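Local coordinates for MsStt7d protein (Micromonas, PDB 4IX3) that probably acts as an ATP-dependent protein kinase, a homologue of the state transition kinase Stt7, and binds magnesium in its catalytic domain, at residues G163-D168 / A193-L198. Sequence-based numbering, arbitrary orientation.
With MG (magnesium ion), chain E.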
ATOM      1  N   GLY B 163     -16.353 -13.711 -15.959  1.00 14.60           N
ATOM      2  CA  GLY B 163     -15.183 -12.989 -16.443  1.00 16.48           C
ATOM      3  C   GLY B 163     -14.280 -12.374 -15.385  1.00 13.19           C
ATOM      4  O   GLY B 163     -13.342 -11.681 -15.741  1.00 16.24           O
ATOM      5  N   VAL B 164     -14.539 -12.594 -14.114  1.00 13.05           N
ATOM      6  CA  VAL B 164     -13.757 -11.990 -13.052  1.00 11.32           C
ATOM      7  C   VAL B 164     -12.680 -12.920 -12.542  1.00 11.28           C
ATOM      8  O   VAL B 164     -12.996 -14.081 -12.203  1.00 11.84           O
ATOM      9  CB  VAL B 164     -14.695 -11.554 -11.902  1.00 12.46           C
ATOM     10  CG1 VAL B 164     -13.894 -10.987 -10.722  1.00 12.68           C
ATOM     11  CG2 VAL B 164     -15.706 -10.517 -12.435  1.00 15.16           C
ATOM     12  N   VAL B 165     -11.453 -12.427 -12.490  1.00 12.27           N
ATOM     13  CA  VAL B 165     -10.358 -13.109 -11.802  1.00 11.99           C
ATOM     14  C   VAL B 165     -10.042 -12.330 -10.540  1.00 10.76           C
ATOM     15  O   VAL B 165      -9.826 -11.104 -10.630  1.00 12.24           O
ATOM     16  CB  VAL B 165      -9.127 -13.295 -12.709  1.00 12.40           C
ATOM     17  CG1 VAL B 165      -7.948 -13.922 -11.972  1.00 12.45           C
ATOM     18  CG2 VAL B 165      -9.536 -14.107 -13.922  1.00 14.97           C
ATOM     19  N   HIS B 166     -10.057 -12.985  -9.390  1.00 10.68           N
ATOM     20  CA  HIS B 166     -10.024 -12.250  -8.116  1.00 10.46           C
ATOM     21  C   HIS B 166      -8.610 -11.688  -7.892  1.00 10.83           C
ATOM     22  O   HIS B 166      -8.458 -10.530  -7.467  1.00 11.78           O
ATOM     23  CB  HIS B 166     -10.457 -13.224  -6.995  1.00 11.24           C
ATOM     24  CG  HIS B 166     -10.385 -12.622  -5.644  1.00 10.42           C
ATOM     25  ND1 HIS B 166     -11.455 -12.240  -4.881  1.00 13.66           N
ATOM     26  CD2 HIS B 166      -9.252 -12.313  -4.926  1.00  8.92           C
ATOM     27  CE1 HIS B 166     -11.001 -11.714  -3.717  1.00  8.17           C
ATOM     28  NE2 HIS B 166      -9.642 -11.797  -3.753  1.00 13.55           N
ATOM     29  N   ARG B 167      -7.599 -12.512  -8.143  1.00 11.55           N
ATOM     30  CA  ARG B 167      -6.210 -12.073  -8.067  1.00 11.58           C
ATOM     31  C   ARG B 167      -5.597 -12.093  -6.665  1.00 11.35           C
ATOM     32  O   ARG B 167      -4.373 -12.112  -6.531  1.00 14.16           O
ATOM     33  CB  ARG B 167      -6.065 -10.675  -8.675  1.00 13.13           C
ATOM     34  CG  ARG B 167      -4.999 -10.576  -9.756  1.00 14.10           C
ATOM     35  CD  ARG B 167      -4.302  -9.226  -9.722  1.00 23.74           C
ATOM     36  NE  ARG B 167      -4.190  -8.635 -11.052  1.00 35.95           N
ATOM     37  CZ  ARG B 167      -3.076  -8.637 -11.779  1.00 24.88           C
ATOM     38  NH1 ARG B 167      -1.973  -9.200 -11.304  1.00 33.68           N
ATOM     39  NH2 ARG B 167      -3.065  -8.076 -12.980  1.00 28.72           N
ATOM     40  N   ASP B 168      -6.424 -12.080  -5.622  1.00 11.05           N
ATOM     41  CA  ASP B 168      -5.872 -12.003  -4.256  1.00 10.76           C
ATOM     42  C   ASP B 168      -6.529 -13.012  -3.329  1.00 10.77           C
ATOM     43  O   ASP B 168      -6.878 -12.723  -2.188  1.00 12.38           O
ATOM     44  CB  ASP B 168      -5.979 -10.562  -3.689  1.00 12.62           C
ATOM     45  CG  ASP B 168      -5.007 -10.292  -2.537  1.00 12.74           C
ATOM     46  OD1 ASP B 168      -4.105 -11.116  -2.307  1.00 14.12           O
ATOM     47  OD2 ASP B 168      -5.179  -9.257  -1.843  1.00 13.98           O
ATOM     48  N   ALA B 193      -9.698  -8.455 -11.837  1.00 12.58           N
ATOM     49  CA  ALA B 193      -9.807  -8.083 -13.244  1.00 13.24           C
ATOM     50  C   ALA B 193     -11.120  -8.554 -13.837  1.00 13.70           C
ATOM     51  O   ALA B 193     -11.551  -9.684 -13.567  1.00 13.83           O
ATOM     52  CB  ALA B 193      -8.642  -8.603 -14.090  1.00 16.09           C
ATOM     53  N   LEU B 194     -11.784  -7.685 -14.587  1.00 15.46           N
ATOM     54  CA  LEU B 194     -12.832  -8.141 -15.515  1.00 14.46           C
ATOM     55  C   LEU B 194     -12.245  -8.419 -16.904  1.00 15.60           C
ATOM     56  O   LEU B 194     -11.675  -7.518 -17.533  1.00 17.73           O
ATOM     57  CB  LEU B 194     -13.999  -7.128 -15.584  1.00 17.53           C
ATOM     58  CG  LEU B 194     -15.130  -7.531 -16.529  1.00 17.12           C
ATOM     59  CD1 LEU B 194     -15.749  -8.868 -16.147  1.00 22.07           C
ATOM     60  CD2 LEU B 194     -16.170  -6.410 -16.571  1.00 18.73           C
ATOM     61  N   CYS B 195     -12.193  -9.703 -17.261  1.00 16.81           N
ATOM     62  CA  CYS B 195     -11.325 -10.133 -18.358  1.00 18.78           C
ATOM     63  C   CYS B 195     -12.064 -10.335 -19.655  1.00 19.56           C
ATOM     64  O   CYS B 195     -11.462 -10.753 -20.634  1.00 23.46           O
ATOM     65  CB  CYS B 195     -10.678 -11.462 -17.973  1.00 18.30           C
ATOM     66  SG  CYS B 195      -9.691 -11.343 -16.486  1.00 18.22           S
ATOM     67  N   LEU B 196     -13.371 -10.100 -19.659  1.00 21.06           N
ATOM     68  CA  LEU B 196     -14.130 -10.154 -20.884  1.00 26.15           C
ATOM     69  C   LEU B 196     -14.788  -8.796 -21.099  1.00 26.42           C
ATOM     70  O   LEU B 196     -15.000  -8.044 -20.138  1.00 23.95           O
ATOM     71  CB  LEU B 196     -15.183 -11.270 -20.797  1.00 30.08           C
ATOM     72  CG  LEU B 196     -14.610 -12.679 -20.651  1.00 36.84           C
ATOM     73  CD1 LEU B 196     -15.739 -13.616 -20.268  1.00 40.86           C
ATOM     74  CD2 LEU B 196     -13.864 -13.151 -21.891  1.00 35.01           C
ATOM     75  N   PRO B 197     -15.103  -8.484 -22.360  1.00 27.27           N
ATOM     76  CA  PRO B 197     -15.657  -7.162 -22.625  1.00 29.13           C
ATOM     77  C   PRO B 197     -17.151  -7.133 -22.299  1.00 33.41           C
ATOM     78  O   PRO B 197     -17.991  -7.291 -23.171  1.00 34.36           O
ATOM     79  CB  PRO B 197     -15.399  -6.962 -24.122  1.00 29.09           C
ATOM     80  CG  PRO B 197     -15.300  -8.343 -24.696  1.00 31.14           C
ATOM     81  CD  PRO B 197     -14.990  -9.299 -23.584  1.00 30.87           C
ATOM     82  N   LEU B 198     -17.479  -6.927 -21.032  1.00 33.34           N
ATOM     83  CA  LEU B 198     -18.862  -7.021 -20.583  1.00 30.91           C
ATOM     84  C   LEU B 198     -19.256  -5.733 -19.869  1.00 34.51           C
ATOM     85  O   LEU B 198     -19.615  -5.779 -18.689  1.00 47.37           O
ATOM     86  CB  LEU B 198     -19.011  -8.214 -19.638  1.00 36.67           C
ATOM     87  CG  LEU B 198     -18.568  -9.576 -20.176  1.00 44.64           C
ATOM     88  CD1 LEU B 198     -18.639 -10.646 -19.097  1.00 42.13           C
ATOM     89  CD2 LEU B 198     -19.417  -9.978 -21.378  1.00 44.44           C
TER
HETATM   90 MG    MG E 601      -5.707  -7.316  -1.721  1.00 18.83          MG
HETATM   91  O   HOH W   1      -6.125  -7.252  -3.748  1.00 21.20           O
HETATM   92  O   HOH W   2      -6.429  -5.308  -1.618  1.00 24.32           O
HETATM   93  O   HOH W   3      -5.416  -7.246   0.266  1.00 21.73           O
HETATM   94  O   HOH W   4      -3.846  -6.679  -2.093  1.00 21.12           O
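Cys195 lies against Gly163 and Val165. Its CB is 3.5 Å from Gly163 O. Its SG, beside its own backbone N (chi1 -60°), also passes near that oxygen and ends 3.8 Å from Val165 CG2. Trp240 of helix 236-243 touches both side chains. Gly163 O is also the acceptor for Cys195 N, at 2.7 Å; the donor stands 19° from the carbonyl plane. Val165 and Ala193 form an antiparallel hydrogen-bonded pair. Val165 N bonds Ala193 O and Ala193 N bonds Val165 O, each at 2.9 Å and in the carbonyl plane. Val164 and Leu194 are the non-hydrogen-bonded pair. Their side chains cross at a slant on the face opposite Val165 and Ala193, Val164 CG2 4.1 Å from Leu194 CD1, where both touch helix 59-76. Val164 CA also makes a C-H...O contact of 3.2 Å with Ala193 O.

This small two-stranded sheet joins the start of the kinase catalytic loop, His166-Arg167-Asp168, to the chain just after the DLG motif that starts at Asp188. Gly163 has positive phi and closes the preceding helix in a Schellman motif. Leu196 CD1 packs 3.9 Å from Gly163 CA. Beyond the strand, Asp249 accepts hydrogen bonds from His166 N and Arg167 N. Asp168 OD2 binds magnesium at 2.0 Å. Four waters and Asp188 OD2 complete the site, while Asp168 OD1 pairs with Lys170.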